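Local coordinates for protein L-ornithine N(5)-monooxygenase (Pseudomonas aeruginosa, PDB 3S5W) that hydroxylates the side-chain amine of L-ornithine with FAD, NADPH and oxygen, the first step toward hydroxamate siderophores such as pyoverdin, at residues V253-I258 / P329-R334; T338-T343 / A352-G357; V30-G35 / A58-F63; P40-L45 / A183-P188. One frame throughout, in Å; residues are numbered along the deposited sequence.

How the contacts relate
From the N terminus, contact 3 closes first: strand 30-36, helix 40-56 and strand 61-65 form a beta-alpha-beta unit. Contact 4 starts within this loop, on helix 40-56, and crosses contact 3 because its second segment, 183-188, comes much later. The two touch: strand 183-186 pairs with strand 30-36 in the sheet on the FAD side. Contact 1 then closes a largely helical loop in the parallel sheet on the NADP side. Contact 2 follows in series as a short beta hairpin. Contacts 1 and 2 meet where Arg334 and Ile258 pack on Leu353. Their centres lie 40 to 50 Å from those of contacts 3 and 4, across the chain's centre.

Contact 1 (V253-I258 / P329-R334); sequences VQADMI and PRHAFR
Val253 and Arg330 meet at a single carbonyl oxygen. Arg330 approaches side-on, with NE 2.9 Å and NH2 3.0 Å from Val253 O, which lies in the guanidinium plane. The chain reaches this far because CG points opposite the backbone N (chi1 -179°) and the rest runs extended to NE. Arg330 NH1 holds Asn247 O, so the group is gripped on a second side as well. His331 NE2 lies over one guanidinium face.

Two polar links end on Arg330 O. Gln254 NE2 donates to it over 3.1 Å, tilted from the carbonyl plane. A water donates to both Arg330 O and Asp256 OD1.

One salt bridge crosses the pair: Asp256 OD2 is 2.7 Å from Arg334 NH1. The carboxylate and guanidinium planes are only 14° apart. Tyr366 OH is a second partner of Asp256 OD2.

The backbones pair in parallel. Ala332 N donates to Ala255 O, Met257 N to Ala332 O, and Arg334 N to Met257 O (2.8 Å). This adds strand 332-334 to the outer side of strand 253-258 in a five-stranded parallel sheet of Rossmann type. Helix 237-249 packs against Ala255 and Met257.

Packing contacts lie on the same side. Met257 SD sits at the ring edge, 4.2 Å from Phe333 CD1, a Met-aromatic contact. Ala255 CB also touches His331, 3.5 Å from CD2.

His331 NE2 is buried without a polar partner in the model. Arg330 is held by carbonyl oxygens and Arg334 by Asp256, so the end strand is fastened by side chains as well as by its short run of backbone bonds.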
# COMPACT_ATOMS: atom_id res chain seq x y z
N VAL A 253 4.17 -9.00 -26.81
CA VAL A 253 3.67 -9.82 -25.69
C VAL A 253 2.23 -10.24 -25.94
O VAL A 253 1.38 -9.40 -26.25
CB VAL A 253 3.77 -9.09 -24.34
CG1 VAL A 253 3.02 -9.87 -23.23
CG2 VAL A 253 5.21 -8.91 -23.94
N GLN A 254 1.98 -11.55 -25.82
CA GLN A 254 0.63 -12.12 -25.71
C GLN A 254 0.31 -12.33 -24.24
O GLN A 254 0.99 -13.14 -23.56
CB GLN A 254 0.57 -13.47 -26.42
CG GLN A 254 0.72 -13.40 -27.94
CD GLN A 254 0.50 -14.79 -28.52
OE1 GLN A 254 1.44 -15.55 -28.64
NE2 GLN A 254 -0.76 -15.14 -28.80
N ALA A 255 -0.67 -11.58 -23.72
CA ALA A 255 -1.01 -11.61 -22.30
C ALA A 255 -2.29 -12.42 -22.03
O ALA A 255 -3.28 -12.31 -22.77
CB ALA A 255 -1.15 -10.17 -21.73
N ASP A 256 -2.26 -13.25 -20.97
CA ASP A 256 -3.43 -13.98 -20.49
C ASP A 256 -3.77 -13.47 -19.10
O ASP A 256 -2.94 -13.57 -18.19
CB ASP A 256 -3.16 -15.49 -20.38
CG ASP A 256 -2.99 -16.19 -21.72
OD1 ASP A 256 -2.83 -15.52 -22.78
OD2 ASP A 256 -3.01 -17.45 -21.72
N MET A 257 -4.97 -12.94 -18.90
CA MET A 257 -5.41 -12.61 -17.55
C MET A 257 -6.02 -13.88 -17.01
O MET A 257 -7.01 -14.40 -17.56
CB MET A 257 -6.45 -11.51 -17.51
CG MET A 257 -5.98 -10.22 -18.08
SD MET A 257 -7.13 -8.84 -17.77
CE MET A 257 -6.96 -8.60 -16.01
N ILE A 258 -5.44 -14.36 -15.92
CA ILE A 258 -5.90 -15.60 -15.32
C ILE A 258 -6.50 -15.28 -13.97
O ILE A 258 -5.78 -14.98 -13.02
CB ILE A 258 -4.76 -16.66 -15.22
CG1 ILE A 258 -4.15 -16.93 -16.61
CG2 ILE A 258 -5.28 -17.97 -14.52
CD1 ILE A 258 -2.92 -17.83 -16.62
N PRO A 329 -6.24 -13.49 -32.05
CA PRO A 329 -6.34 -13.68 -30.59
C PRO A 329 -4.98 -13.54 -29.87
O PRO A 329 -4.44 -14.50 -29.32
CB PRO A 329 -6.89 -15.11 -30.47
CG PRO A 329 -6.37 -15.82 -31.75
CD PRO A 329 -5.96 -14.77 -32.76
N ARG A 330 -4.44 -12.32 -29.88
CA ARG A 330 -3.21 -11.96 -29.19
C ARG A 330 -3.31 -12.33 -27.70
O ARG A 330 -2.50 -13.12 -27.19
CB ARG A 330 -2.97 -10.46 -29.38
CG ARG A 330 -1.72 -9.95 -28.73
CD ARG A 330 -1.42 -8.48 -29.00
NE ARG A 330 -0.42 -8.05 -28.02
CZ ARG A 330 -0.25 -6.81 -27.59
NH1 ARG A 330 -0.98 -5.82 -28.08
NH2 ARG A 330 0.68 -6.56 -26.67
N HIS A 331 -4.33 -11.81 -27.03
CA HIS A 331 -4.54 -11.99 -25.60
C HIS A 331 -5.65 -12.96 -25.30
O HIS A 331 -6.49 -13.20 -26.16
CB HIS A 331 -4.90 -10.65 -24.97
CG HIS A 331 -3.85 -9.62 -25.16
ND1 HIS A 331 -4.10 -8.36 -25.69
CD2 HIS A 331 -2.52 -9.67 -24.93
CE1 HIS A 331 -2.97 -7.68 -25.75
NE2 HIS A 331 -2.00 -8.45 -25.30
N ALA A 332 -5.67 -13.48 -24.08
CA ALA A 332 -6.73 -14.37 -23.60
C ALA A 332 -7.24 -13.91 -22.23
O ALA A 332 -6.47 -13.52 -21.33
CB ALA A 332 -6.23 -15.83 -23.55
N PHE A 333 -8.56 -13.95 -22.08
CA PHE A 333 -9.22 -13.62 -20.84
C PHE A 333 -9.66 -14.95 -20.19
O PHE A 333 -10.73 -15.48 -20.52
CB PHE A 333 -10.43 -12.71 -21.09
CG PHE A 333 -11.05 -12.18 -19.84
CD1 PHE A 333 -10.40 -11.20 -19.09
CD2 PHE A 333 -12.29 -12.64 -19.42
CE1 PHE A 333 -10.97 -10.71 -17.90
CE2 PHE A 333 -12.88 -12.16 -18.24
CZ PHE A 333 -12.18 -11.21 -17.46
N ARG A 334 -8.84 -15.49 -19.32
CA ARG A 334 -9.11 -16.80 -18.69
C ARG A 334 -9.77 -16.64 -17.34
O ARG A 334 -9.12 -16.77 -16.32
CB ARG A 334 -7.84 -17.65 -18.63
CG ARG A 334 -7.19 -17.78 -20.03
CD ARG A 334 -5.82 -18.42 -19.91
NE ARG A 334 -5.83 -19.75 -20.48
CZ ARG A 334 -5.44 -20.03 -21.71
NH1 ARG A 334 -5.01 -19.07 -22.51
NH2 ARG A 334 -5.48 -21.27 -22.14
O HOH W 1 -3.08 -15.30 -25.46

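Contact 2 (T338-T343 / A352-G357); sequences TVERAT and ALRDAG
Glu340 and Arg354 form a two-pronged salt bridge. Arg354 NE is 2.9 Å from Glu340 OE2. That bond is nearly straight (177°) and lies in the guanidinium plane, yet it meets the oxygen from above the carboxylate plane. Arg354 NH2 takes the other oxygen, Glu340 OE1, at 3.0 Å, on its syn side but tilted out of the carboxylate plane. The two planes are 62° apart, so the groups do not mate flat. Arg354 bends at chi2 and chi3, which folds its guanidinium back to the glutamate. Its NH1 binds Gly359 O.

Backbone bonds join the strands as an antiparallel pair. Thr338 and Arg354 exchange bonds in both directions, with Arg354 N 2.9 Å from Thr338 O. A water spans Thr338 OG1 and Arg354 O beside them. Val339 and Leu353 form the next, non-hydrogen-bonded pair.

The strands are the two arms of a beta hairpin, strands 337-345 and 348-355, in a three-stranded antiparallel sheet. Glu340 and Arg341 both stand opposite Ala352, which fits a classic beta bulge. Glu340 N donates to Ala352 O (2.8 Å), and Ala352 N donates to Arg341 O (3.0 Å). Arg341 N, in the bulge, is buried with no partner in the model.

Side chains also pack on both faces of the sheet. On one, Val339 CG2 meets Leu353 CD2 obliquely at 3.8 Å. On the other, Ala352 CB lies over a face of the Arg341 guanidinium, 3.9 Å from Arg341 NH2. Glu350 OE2 completes a salt bridge with that same nitrogen. Thr338 also packs on Arg260, a residue that binds NADP(+).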
# COMPACT_ATOMS: atom_id res chain seq x y z
N THR A 338 -8.02 -21.42 -12.29
CA THR A 338 -7.17 -21.56 -11.12
C THR A 338 -5.87 -22.20 -11.54
O THR A 338 -5.88 -23.18 -12.27
CB THR A 338 -7.87 -22.43 -10.01
OG1 THR A 338 -9.09 -21.78 -9.62
CG2 THR A 338 -6.98 -22.60 -8.76
N VAL A 339 -4.74 -21.65 -11.07
CA VAL A 339 -3.46 -22.32 -11.23
C VAL A 339 -3.36 -23.48 -10.23
O VAL A 339 -3.29 -23.26 -9.03
CB VAL A 339 -2.25 -21.36 -11.03
CG1 VAL A 339 -0.95 -22.15 -11.31
CG2 VAL A 339 -2.36 -20.17 -12.00
N GLU A 340 -3.36 -24.70 -10.75
CA GLU A 340 -3.27 -25.91 -9.88
C GLU A 340 -1.84 -26.38 -9.66
O GLU A 340 -1.54 -26.97 -8.64
CB GLU A 340 -4.09 -27.05 -10.47
CG GLU A 340 -5.56 -26.85 -10.31
CD GLU A 340 -6.37 -28.15 -10.44
OE1 GLU A 340 -5.81 -29.22 -10.84
OE2 GLU A 340 -7.56 -28.08 -10.12
N ARG A 341 -0.96 -26.09 -10.62
CA ARG A 341 0.45 -26.45 -10.54
C ARG A 341 1.25 -25.38 -11.31
O ARG A 341 0.79 -24.89 -12.33
CB ARG A 341 0.69 -27.86 -11.15
CG ARG A 341 2.16 -28.34 -11.04
CD ARG A 341 2.51 -29.66 -11.80
NE ARG A 341 1.95 -29.79 -13.15
CZ ARG A 341 2.40 -29.21 -14.27
NH1 ARG A 341 3.44 -28.37 -14.23
NH2 ARG A 341 1.81 -29.42 -15.43
N ALA A 342 2.43 -25.02 -10.82
CA ALA A 342 3.31 -24.13 -11.58
C ALA A 342 4.72 -24.71 -11.51
O ALA A 342 5.21 -24.97 -10.41
CB ALA A 342 3.28 -22.72 -10.99
N THR A 343 5.32 -24.95 -12.67
CA THR A 343 6.59 -25.66 -12.73
C THR A 343 7.58 -24.88 -13.61
O THR A 343 7.22 -24.48 -14.71
CB THR A 343 6.41 -27.10 -13.32
OG1 THR A 343 5.33 -27.77 -12.64
CG2 THR A 343 7.72 -27.93 -13.18
N ALA A 352 -0.56 -25.39 -14.94
CA ALA A 352 -1.69 -26.29 -15.11
C ALA A 352 -2.92 -25.50 -14.65
O ALA A 352 -3.02 -25.11 -13.48
CB ALA A 352 -1.50 -27.60 -14.31
N LEU A 353 -3.82 -25.26 -15.60
CA LEU A 353 -4.94 -24.33 -15.42
C LEU A 353 -6.30 -25.06 -15.40
O LEU A 353 -6.68 -25.73 -16.38
CB LEU A 353 -4.91 -23.28 -16.51
CG LEU A 353 -3.64 -22.41 -16.62
CD1 LEU A 353 -3.80 -21.53 -17.85
CD2 LEU A 353 -3.38 -21.58 -15.38
N ARG A 354 -7.00 -24.94 -14.28
CA ARG A 354 -8.30 -25.59 -14.13
C ARG A 354 -9.39 -24.58 -14.45
O ARG A 354 -9.51 -23.57 -13.76
CB ARG A 354 -8.48 -26.12 -12.70
CG ARG A 354 -9.82 -26.83 -12.44
CD ARG A 354 -9.88 -28.23 -13.04
NE ARG A 354 -8.91 -29.12 -12.41
CZ ARG A 354 -8.64 -30.36 -12.83
NH1 ARG A 354 -9.25 -30.86 -13.90
NH2 ARG A 354 -7.73 -31.08 -12.19
N ASP A 355 -10.16 -24.85 -15.48
CA ASP A 355 -11.30 -24.01 -15.84
C ASP A 355 -12.54 -24.54 -15.09
O ASP A 355 -13.04 -25.63 -15.44
CB ASP A 355 -11.46 -24.08 -17.37
CG ASP A 355 -12.61 -23.20 -17.92
OD1 ASP A 355 -13.59 -22.90 -17.20
OD2 ASP A 355 -12.53 -22.84 -19.11
N ALA A 356 -13.01 -23.83 -14.05
CA ALA A 356 -14.21 -24.28 -13.29
C ALA A 356 -15.51 -24.35 -14.12
O ALA A 356 -16.41 -25.12 -13.79
CB ALA A 356 -14.43 -23.44 -12.01
N GLY A 357 -15.58 -23.58 -15.19
CA GLY A 357 -16.70 -23.64 -16.13
C GLY A 357 -16.91 -24.99 -16.79
O GLY A 357 -18.04 -25.46 -16.93
O HOH W 2 -11.07 -22.50 -11.33

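Contact 3 (V30-G35 / A58-F63); sequences VHDLIG and ALEVLF
His31 presents one ring face to Leu62. The methyl Leu62 CD1 lies above it, off centre toward the rim, 3.6 Å from His31 CE1, in a CH-pi contact. Leu62 CG is set opposite its own carbonyl carbon (chi1 -69°), and its end leans to the histidine. Glu60 OE1 stands obliquely to the same ring, 3.7 Å from His31 ND1. The Phe63 ring passes obliquely beside Gly35, where there is no side chain, and Phe63 CD1 is 3.8 Å from Gly35 CA. Phe38 meets the Phe63 ring from outside the pair, with the planes about 20° apart.

The Asp32 carboxylate accepts from the backbone opposite. Glu60 N donates over 2.9 Å, nearly straight (170°), to the anti lone pair of Asp32 OD2. Asp32 OD1 forms a salt bridge with Arg182. Glu60 O is bonded twice, by Asp32 N and by Leu33 N, the second at a longer 3.3 Å.

Beyond this point the strands run parallel. Leu62 N donates to Leu33 O, and Gly35 N donates to Leu62 O (2.8 Å). Leu33 and Val61 lie side by side on one face, with Leu33 CD2 3.8 Å from Val61 CG1.

The two strands belong to the beta-alpha-beta crossover of the FAD-binding part of the fold. Helix 40-56 connects them and packs on Leu33 and Phe63.

The chemistry is divided along the pair. Asp32 ties together the loop residues leading into the two strands, pairing a backbone N-H and an arginine with its two oxygens, while the strands rest on regular bonds and buried apolar packing.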
# COMPACT_ATOMS: atom_id res chain seq x y z
N VAL A 30 18.57 10.16 23.03
CA VAL A 30 17.21 9.58 23.22
C VAL A 30 16.09 10.33 22.46
O VAL A 30 15.73 11.46 22.78
CB VAL A 30 16.83 9.35 24.73
CG1 VAL A 30 15.43 8.80 24.86
CG2 VAL A 30 17.79 8.37 25.38
N HIS A 31 15.53 9.67 21.45
CA HIS A 31 14.50 10.30 20.60
C HIS A 31 13.15 10.22 21.27
O HIS A 31 12.90 9.34 22.10
CB HIS A 31 14.48 9.67 19.20
CG HIS A 31 15.81 9.75 18.51
ND1 HIS A 31 16.25 10.90 17.87
CD2 HIS A 31 16.82 8.85 18.39
CE1 HIS A 31 17.46 10.69 17.38
NE2 HIS A 31 17.82 9.45 17.67
N ASP A 32 12.27 11.15 20.91
CA ASP A 32 10.88 11.11 21.37
C ASP A 32 10.07 10.09 20.56
O ASP A 32 9.25 9.37 21.11
CB ASP A 32 10.25 12.51 21.30
CG ASP A 32 10.80 13.45 22.38
OD1 ASP A 32 10.77 13.07 23.56
OD2 ASP A 32 11.25 14.57 22.03
N LEU A 33 10.32 10.06 19.24
CA LEU A 33 9.61 9.16 18.34
C LEU A 33 10.53 8.68 17.25
O LEU A 33 11.25 9.48 16.62
CB LEU A 33 8.40 9.87 17.68
CG LEU A 33 7.52 9.01 16.74
CD1 LEU A 33 6.65 7.98 17.52
CD2 LEU A 33 6.67 9.93 15.83
N ILE A 34 10.48 7.39 16.99
CA ILE A 34 11.04 6.87 15.76
C ILE A 34 9.92 6.17 14.98
O ILE A 34 9.11 5.48 15.57
CB ILE A 34 12.24 5.90 16.00
CG1 ILE A 34 13.36 6.65 16.75
CG2 ILE A 34 12.79 5.32 14.67
CD1 ILE A 34 14.60 5.76 17.02
N GLY A 35 9.91 6.38 13.66
CA GLY A 35 8.95 5.73 12.78
C GLY A 35 9.61 4.74 11.86
O GLY A 35 10.69 5.00 11.33
N ALA A 58 8.47 21.40 20.05
CA ALA A 58 9.00 20.50 19.03
C ALA A 58 9.49 19.21 19.68
O ALA A 58 10.12 19.27 20.74
CB ALA A 58 10.12 21.16 18.26
N LEU A 59 9.20 18.07 19.07
CA LEU A 59 9.71 16.78 19.56
C LEU A 59 10.95 16.37 18.79
O LEU A 59 11.23 16.92 17.73
CB LEU A 59 8.64 15.68 19.48
CG LEU A 59 7.39 15.79 20.36
CD1 LEU A 59 6.39 14.71 20.00
CD2 LEU A 59 7.71 15.74 21.86
N GLU A 60 11.71 15.42 19.34
CA GLU A 60 12.89 14.87 18.68
C GLU A 60 12.49 13.61 17.91
O GLU A 60 12.33 12.54 18.50
CB GLU A 60 13.98 14.57 19.72
CG GLU A 60 14.99 15.71 19.91
CD GLU A 60 16.10 15.69 18.87
OE1 GLU A 60 16.51 14.58 18.47
OE2 GLU A 60 16.56 16.77 18.45
N VAL A 61 12.35 13.74 16.58
CA VAL A 61 11.70 12.69 15.77
C VAL A 61 12.55 12.22 14.58
O VAL A 61 13.20 13.03 13.91
CB VAL A 61 10.26 13.16 15.31
CG1 VAL A 61 9.56 12.10 14.51
CG2 VAL A 61 9.39 13.54 16.52
N LEU A 62 12.55 10.92 14.32
CA LEU A 62 13.15 10.33 13.12
C LEU A 62 12.20 9.36 12.41
O LEU A 62 11.52 8.57 13.07
CB LEU A 62 14.43 9.56 13.42
CG LEU A 62 15.70 10.28 13.88
CD1 LEU A 62 16.78 9.23 14.11
CD2 LEU A 62 16.16 11.28 12.85
N PHE A 63 12.20 9.40 11.09
CA PHE A 63 11.48 8.38 10.31
C PHE A 63 12.46 7.69 9.42
O PHE A 63 13.11 8.35 8.63
CB PHE A 63 10.36 9.03 9.48
CG PHE A 63 9.33 9.71 10.31
CD1 PHE A 63 8.27 8.97 10.87
CD2 PHE A 63 9.42 11.08 10.56
CE1 PHE A 63 7.33 9.61 11.67
CE2 PHE A 63 8.46 11.71 11.33
CZ PHE A 63 7.42 10.98 11.89

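Contact 4 (P40-L45 / A183-P188); sequences PSNIAL and ALVVSP. With FAD (flavin-adenine dinucleotide), chain C.
Asn42 and Ser187 meet because each holds its side-chain branch opposite its own carbonyl carbon, with chi1 at -78° and -50°. This turns the amide and the hydroxyl to one another between the first helical turn and the loop after strand 183-186. Ser187 OG donates to Asn42 OD1 over 2.9 Å, coming from above the carbonyl plane. Asn42 ND2 is bonded to Gly37 O, which would hold the amide with OD1 turned to the serine.

About one helical turn further on, Leu45 and Val185 reach toward each other tip to tip. Leu45 CD2 is 3.8 Å from Val185 CG1, the branch wedged between its backbone N and carbonyl carbon. Val185 CG2 also touches the amide, 3.7 Å from Asn42 OD1.

Helix 40-56 points its N terminus at the FAD pyrophosphate. Ser41 N donates to FAD O1P (2.9 Å), and Ser41 OG donates to FAD O2P (2.6 Å). Arg435 NH2 is a further partner of Ser41 OG. Pro188 CB lies 3.6 Å from FAD N7A of the adenine.

The helix follows strand 30-36 in the Rossmann-type strand-turn-helix, and strand 183-186 lies beside strand 30-36 in the same sheet. The peptide N-H and the hydroxyl each take one phosphate oxygen, and the helix end would probably stabilise their negative charge. The Asn42-Ser187 bond joins the phosphate-binding helix turn to the loop that leads to the adenine.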
# COMPACT_ATOMS: atom_id res chain seq x y z
N PRO A 40 3.32 7.71 2.89
CA PRO A 40 2.25 8.65 3.20
C PRO A 40 1.80 8.66 4.66
O PRO A 40 1.57 9.73 5.20
CB PRO A 40 1.10 8.21 2.26
CG PRO A 40 1.83 7.64 1.04
CD PRO A 40 3.15 7.07 1.56
N SER A 41 1.69 7.49 5.31
CA SER A 41 1.23 7.49 6.70
C SER A 41 2.15 8.33 7.60
O SER A 41 1.69 9.14 8.39
CB SER A 41 1.13 6.06 7.25
OG SER A 41 -0.01 5.42 6.71
N ASN A 42 3.45 8.09 7.49
CA ASN A 42 4.37 8.78 8.38
C ASN A 42 4.73 10.18 7.90
O ASN A 42 5.04 11.03 8.72
CB ASN A 42 5.59 7.92 8.69
CG ASN A 42 5.28 6.85 9.74
OD1 ASN A 42 4.24 6.87 10.41
ND2 ASN A 42 6.21 5.93 9.92
N ILE A 43 4.65 10.43 6.60
CA ILE A 43 4.80 11.81 6.11
C ILE A 43 3.64 12.65 6.67
O ILE A 43 3.85 13.74 7.18
CB ILE A 43 4.83 11.89 4.55
CG1 ILE A 43 5.99 11.08 3.97
CG2 ILE A 43 4.96 13.32 4.12
CD1 ILE A 43 5.93 10.79 2.45
N ALA A 44 2.40 12.14 6.56
CA ALA A 44 1.25 12.86 7.12
C ALA A 44 1.42 13.12 8.63
O ALA A 44 1.04 14.18 9.16
CB ALA A 44 -0.06 12.07 6.87
N LEU A 45 1.94 12.11 9.32
CA LEU A 45 2.25 12.26 10.74
C LEU A 45 3.32 13.35 11.03
O LEU A 45 3.14 14.15 11.95
CB LEU A 45 2.66 10.91 11.33
CG LEU A 45 3.03 10.92 12.83
CD1 LEU A 45 1.84 11.39 13.67
CD2 LEU A 45 3.39 9.49 13.19
N ALA A 183 9.09 6.33 22.10
CA ALA A 183 7.87 5.94 21.39
C ALA A 183 8.20 5.52 19.95
O ALA A 183 9.21 5.97 19.38
CB ALA A 183 6.86 7.10 21.39
N LEU A 184 7.34 4.67 19.40
CA LEU A 184 7.53 4.09 18.09
C LEU A 184 6.25 4.16 17.27
O LEU A 184 5.16 3.92 17.80
CB LEU A 184 7.90 2.61 18.23
CG LEU A 184 8.29 1.79 16.99
CD1 LEU A 184 9.64 2.19 16.38
CD2 LEU A 184 8.30 0.32 17.36
N VAL A 185 6.38 4.46 15.98
CA VAL A 185 5.22 4.34 15.08
C VAL A 185 5.59 3.40 13.91
O VAL A 185 6.57 3.62 13.23
CB VAL A 185 4.63 5.72 14.67
CG1 VAL A 185 5.65 6.58 13.92
CG2 VAL A 185 3.35 5.55 13.80
N VAL A 186 4.83 2.33 13.76
CA VAL A 186 5.14 1.29 12.78
C VAL A 186 4.22 1.43 11.56
O VAL A 186 3.04 1.12 11.65
CB VAL A 186 4.98 -0.13 13.40
CG1 VAL A 186 5.29 -1.19 12.38
CG2 VAL A 186 5.96 -0.31 14.60
N SER A 187 4.78 1.90 10.44
CA SER A 187 4.00 2.14 9.19
C SER A 187 4.69 1.60 7.94
O SER A 187 5.04 2.37 7.04
CB SER A 187 3.77 3.65 9.05
OG SER A 187 3.26 4.19 10.25
N PRO A 188 4.96 0.28 7.90
CA PRO A 188 5.81 -0.27 6.85
C PRO A 188 5.07 -0.71 5.57
O PRO A 188 5.70 -1.22 4.65
CB PRO A 188 6.45 -1.49 7.52
CG PRO A 188 5.32 -2.01 8.40
CD PRO A 188 4.63 -0.75 8.92
PA FAD C . 3.57 2.65 2.25
O1A FAD C . 3.55 1.25 1.76
O2A FAD C . 3.24 3.72 1.19
O5B FAD C . 5.04 2.99 2.85
C5B FAD C . 5.68 2.06 3.69
C4B FAD C . 7.13 2.49 3.71
O4B FAD C . 7.80 1.67 4.63
C3B FAD C . 7.79 2.24 2.35
O3B FAD C . 8.32 3.45 1.84
C2B FAD C . 8.89 1.20 2.64
O2B FAD C . 10.11 1.51 1.97
C1B FAD C . 9.09 1.37 4.12
N9A FAD C . 9.50 0.17 4.84
C8A FAD C . 8.90 -1.09 4.83
N7A FAD C . 9.58 -1.87 5.72
C5A FAD C . 10.55 -1.12 6.29
C6A FAD C . 11.52 -1.41 7.26
N6A FAD C . 11.45 -2.54 7.97
N1A FAD C . 12.40 -0.40 7.63
C2A FAD C . 12.34 0.87 7.10
N3A FAD C . 11.37 1.17 6.14
C4A FAD C . 10.50 0.18 5.75
N1 FAD C . -4.35 4.27 -1.81
C2 FAD C . -5.21 5.29 -2.19
O2 FAD C . -5.87 5.88 -1.36
N3 FAD C . -5.33 5.65 -3.52
C4 FAD C . -4.60 5.02 -4.50
O4 FAD C . -4.71 5.41 -5.67
C4X FAD C . -3.74 3.97 -4.12
N5 FAD C . -3.00 3.30 -5.09
C5X FAD C . -2.16 2.27 -4.71
C6 FAD C . -1.42 1.60 -5.70
C7 FAD C . -0.57 0.55 -5.36
C7M FAD C . 0.19 -0.12 -6.48
C8 FAD C . -0.48 0.16 -4.03
C8M FAD C . 0.42 -0.96 -3.59
C9 FAD C . -1.21 0.81 -3.05
C9A FAD C . -2.04 1.89 -3.37
N10 FAD C . -2.79 2.56 -2.39
C10 FAD C . -3.64 3.58 -2.78
C1' FAD C . -2.76 2.16 -0.95
C2' FAD C . -1.45 2.54 -0.21
O2' FAD C . -1.36 1.56 0.84
C3' FAD C . -1.58 3.93 0.38
O3' FAD C . -1.85 4.92 -0.64
C4' FAD C . -0.28 4.37 1.09
O4' FAD C . 0.83 4.13 0.24
C5' FAD C . -0.08 3.76 2.50
O5' FAD C . 0.93 4.52 3.15
P FAD C . 1.92 3.90 4.27
O1P FAD C . 2.92 5.00 4.55
O2P FAD C . 1.05 3.42 5.40
O3P FAD C . 2.61 2.67 3.52